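Local coordinates for BH2851 (Bacillus halodurans, PDB 2GFG), which is of unconfirmed function, a putative adenylate cyclase of the CYTH family that probably acts on phosphate-containing substrates within its antiparallel barrel, at residues Ile119-Ala127 and Cys137-Gly145. Numbering follows the deposited sequence.
Sequences IGTLSTSRA and CLDHSSYLG. With EDO (1,2-ethanediol), chain G.
Arg126 leaves the backbone with CG anti to its N (chi1 175°) and folds back at chi3 (-67°), which lays its guanidinium alongside the carboxylate of Asp139. Arg126 NE reaches Asp139 OD1 at 3.0 Å and Arg126 NH2 reaches Asp139 OD2 at 3.1 Å. The planes are 6° apart but not coplanar: each oxygen is approached on its syn side yet out of the carboxylate plane. Losing the guanidinium to an alanine here would probably leave Asp139 OD1 without its charged mate and the carboxylate freer to turn. On the same sheet face the hydroxyls Thr124 OG1 and Ser141 OG hydrogen-bond at 2.9 Å. Leu122 CD1 packs beside Tyr143 CD1 at 3.4 Å, the side chains pointing the same way. The opposite face carries Ser125, whose OG hydrogen-bonds O1 of an ethanediol, probably carried over from crystallisation, at 2.8 Å. Backbone pairing is regular antiparallel, with Ser125 N meeting His140 O at 2.7 Å. Arg126, near Arg58 and weakly bonded through NH2 to an unidentified ligand, faces the barrel interior, where CYTH proteins probably hold phosphate groups. Asp139 OD2 also salt-bridges Lys182 of helix 182-190, while Tyr143 OH bonds Asp148. Backbone bonds of Leu122, Thr124 and Arg126 to Asn38, Gln36 and Lys34 place the hairpin between strands 34-42 and 146-155 of the closed barrel, with helix 182-190 against Thr124, Ser141 and Tyr143.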
loop_
_atom_site.group_PDB
_atom_site.type_symbol
_atom_site.label_atom_id
_atom_site.label_comp_id
_atom_site.label_asym_id
_atom_site.label_seq_id
_atom_site.Cartn_x
_atom_site.Cartn_y
_atom_site.Cartn_z
ATOM N N ILE A 119 4.786 -9.660 -10.785
ATOM C CA ILE A 119 6.141 -9.926 -10.213
ATOM C C ILE A 119 6.083 -10.686 -8.879
ATOM O O ILE A 119 7.017 -11.410 -8.535
ATOM C CB ILE A 119 7.001 -8.610 -10.055
ATOM C CG1 ILE A 119 6.276 -7.554 -9.215
ATOM C CG2 ILE A 119 7.346 -8.043 -11.430
ATOM C CD1 ILE A 119 7.207 -6.447 -8.677
ATOM N N GLY A 120 4.979 -10.527 -8.143
ATOM C CA GLY A 120 4.776 -11.272 -6.899
ATOM C C GLY A 120 3.673 -10.711 -6.020
ATOM O O GLY A 120 3.078 -9.680 -6.333
ATOM N N THR A 121 3.452 -11.372 -4.883
ATOM C CA THR A 121 2.348 -11.053 -3.991
ATOM C C THR A 121 2.818 -10.884 -2.540
ATOM O O THR A 121 3.492 -11.750 -1.992
ATOM C CB THR A 121 1.261 -12.151 -4.045
ATOM O OG1 THR A 121 0.844 -12.334 -5.398
ATOM C CG2 THR A 121 0.036 -11.776 -3.181
ATOM N N LEU A 122 2.412 -9.767 -1.931
ATOM C CA LEU A 122 2.686 -9.471 -0.533
ATOM C C LEU A 122 1.368 -9.468 0.224
ATOM O O LEU A 122 0.430 -8.749 -0.157
ATOM C CB LEU A 122 3.374 -8.102 -0.420
ATOM C CG LEU A 122 3.676 -7.533 0.976
ATOM C CD1 LEU A 122 4.900 -6.643 0.919
ATOM C CD2 LEU A 122 2.481 -6.759 1.569
ATOM N N SER A 123 1.284 -10.277 1.289
ATOM C CA SER A 123 0.067 -10.354 2.110
ATOM C C SER A 123 0.186 -9.461 3.331
ATOM O O SER A 123 1.243 -9.389 3.943
ATOM C CB SER A 123 -0.195 -11.791 2.549
ATOM O OG SER A 123 -0.504 -12.610 1.435
ATOM N N THR A 124 -0.918 -8.802 3.696
ATOM C CA THR A 124 -0.952 -7.925 4.881
ATOM C C THR A 124 -2.186 -8.186 5.742
ATOM O O THR A 124 -3.304 -8.283 5.234
ATOM C CB THR A 124 -0.926 -6.427 4.494
ATOM O OG1 THR A 124 0.283 -6.133 3.784
ATOM C CG2 THR A 124 -1.000 -5.528 5.754
ATOM N N SER A 125 -1.957 -8.321 7.047
ATOM C CA SER A 125 -3.014 -8.349 8.030
ATOM C C SER A 125 -3.093 -6.953 8.628
ATOM O O SER A 125 -2.124 -6.475 9.227
ATOM C CB SER A 125 -2.710 -9.373 9.104
ATOM O OG SER A 125 -3.762 -9.460 10.020
ATOM N N ARG A 126 -4.245 -6.295 8.463
ATOM C CA ARG A 126 -4.372 -4.864 8.770
ATOM C C ARG A 126 -5.484 -4.554 9.755
ATOM O O ARG A 126 -6.604 -5.006 9.595
ATOM C CB ARG A 126 -4.617 -4.078 7.481
ATOM C CG ARG A 126 -4.896 -2.564 7.708
ATOM C CD ARG A 126 -4.954 -1.795 6.413
ATOM N NE ARG A 126 -3.659 -1.748 5.736
ATOM C CZ ARG A 126 -3.420 -1.083 4.604
ATOM N NH1 ARG A 126 -4.400 -0.411 3.984
ATOM N NH2 ARG A 126 -2.205 -1.101 4.077
ATOM N N ALA A 127 -5.156 -3.727 10.748
ATOM C CA ALA A 127 -6.137 -3.121 11.629
ATOM C C ALA A 127 -6.116 -1.602 11.394
ATOM O O ALA A 127 -5.055 -1.024 11.197
ATOM C CB ALA A 127 -5.816 -3.437 13.061
ATOM N N CYS A 137 -3.078 2.967 10.761
ATOM C CA CYS A 137 -3.078 1.552 10.332
ATOM C C CYS A 137 -1.948 0.742 10.999
ATOM O O CYS A 137 -0.813 1.196 11.052
ATOM C CB CYS A 137 -2.934 1.461 8.806
ATOM S SG CYS A 137 -4.223 2.341 7.862
ATOM N N LEU A 138 -2.288 -0.455 11.523
ATOM C CA LEU A 138 -1.271 -1.425 12.001
ATOM C C LEU A 138 -1.165 -2.568 11.002
ATOM O O LEU A 138 -2.091 -3.358 10.867
ATOM C CB LEU A 138 -1.631 -1.968 13.386
ATOM C CG LEU A 138 -1.413 -1.035 14.598
ATOM C CD1 LEU A 138 -1.967 -1.674 15.839
ATOM C CD2 LEU A 138 0.047 -0.711 14.795
ATOM N N ASP A 139 -0.009 -2.669 10.336
ATOM C CA ASP A 139 0.195 -3.626 9.230
ATOM C C ASP A 139 1.219 -4.684 9.561
ATOM O O ASP A 139 2.401 -4.381 9.734
ATOM C CB ASP A 139 0.672 -2.885 7.975
ATOM C CG ASP A 139 -0.395 -2.023 7.360
ATOM O OD1 ASP A 139 -1.545 -2.046 7.833
ATOM O OD2 ASP A 139 -0.079 -1.327 6.372
ATOM N N HIS A 140 0.770 -5.937 9.591
ATOM C CA HIS A 140 1.649 -7.086 9.670
ATOM C C HIS A 140 1.664 -7.732 8.283
ATOM O O HIS A 140 0.625 -8.205 7.798
ATOM C CB HIS A 140 1.145 -8.071 10.747
ATOM C CG HIS A 140 1.861 -9.390 10.756
ATOM N ND1 HIS A 140 1.237 -10.570 11.102
ATOM C CD2 HIS A 140 3.133 -9.720 10.425
ATOM C CE1 HIS A 140 2.101 -11.564 11.008
ATOM N NE2 HIS A 140 3.252 -11.077 10.583
ATOM N N SER A 141 2.826 -7.706 7.632
ATOM C CA SER A 141 2.956 -8.175 6.247
ATOM C C SER A 141 3.871 -9.376 6.144
ATOM O O SER A 141 4.820 -9.497 6.897
ATOM C CB SER A 141 3.495 -7.048 5.353
ATOM O OG SER A 141 2.642 -5.925 5.392
ATOM N N SER A 142 3.578 -10.255 5.175
ATOM C CA SER A 142 4.428 -11.410 4.868
ATOM C C SER A 142 4.681 -11.466 3.369
ATOM O O SER A 142 3.756 -11.280 2.571
ATOM C CB SER A 142 3.767 -12.698 5.325
ATOM O OG SER A 142 2.614 -12.976 4.550
ATOM N N TYR A 143 5.926 -11.729 2.985
ATOM C CA TYR A 143 6.300 -11.764 1.563
ATOM C C TYR A 143 7.625 -12.459 1.344
ATOM O O TYR A 143 8.567 -12.276 2.125
ATOM C CB TYR A 143 6.359 -10.332 0.981
ATOM C CG TYR A 143 7.248 -9.361 1.766
ATOM C CD1 TYR A 143 6.771 -8.714 2.924
ATOM C CD2 TYR A 143 8.543 -9.051 1.322
ATOM C CE1 TYR A 143 7.579 -7.811 3.640
ATOM C CE2 TYR A 143 9.358 -8.145 2.027
ATOM C CZ TYR A 143 8.867 -7.530 3.186
ATOM O OH TYR A 143 9.661 -6.645 3.877
ATOM N N LEU A 144 7.683 -13.292 0.299
ATOM C CA LEU A 144 8.923 -13.950 -0.117
ATOM C C LEU A 144 9.658 -14.678 1.059
ATOM O O LEU A 144 10.881 -14.584 1.191
ATOM C CB LEU A 144 9.860 -12.921 -0.787
ATOM C CG LEU A 144 9.257 -12.146 -1.960
ATOM C CD1 LEU A 144 10.132 -10.944 -2.341
ATOM C CD2 LEU A 144 9.044 -13.071 -3.164
ATOM N N GLY A 145 8.877 -15.338 1.930
ATOM C CA GLY A 145 9.435 -16.137 3.049
ATOM C C GLY A 145 9.594 -15.396 4.391
ATOM O O GLY A 145 9.641 -16.037 5.451
HETATM C C1 EDO G . -2.846 -11.362 12.680
HETATM O O1 EDO G . -3.970 -10.478 12.593
HETATM C C2 EDO G . -1.545 -10.555 12.696
HETATM O O2 EDO G . -1.575 -9.547 13.726
#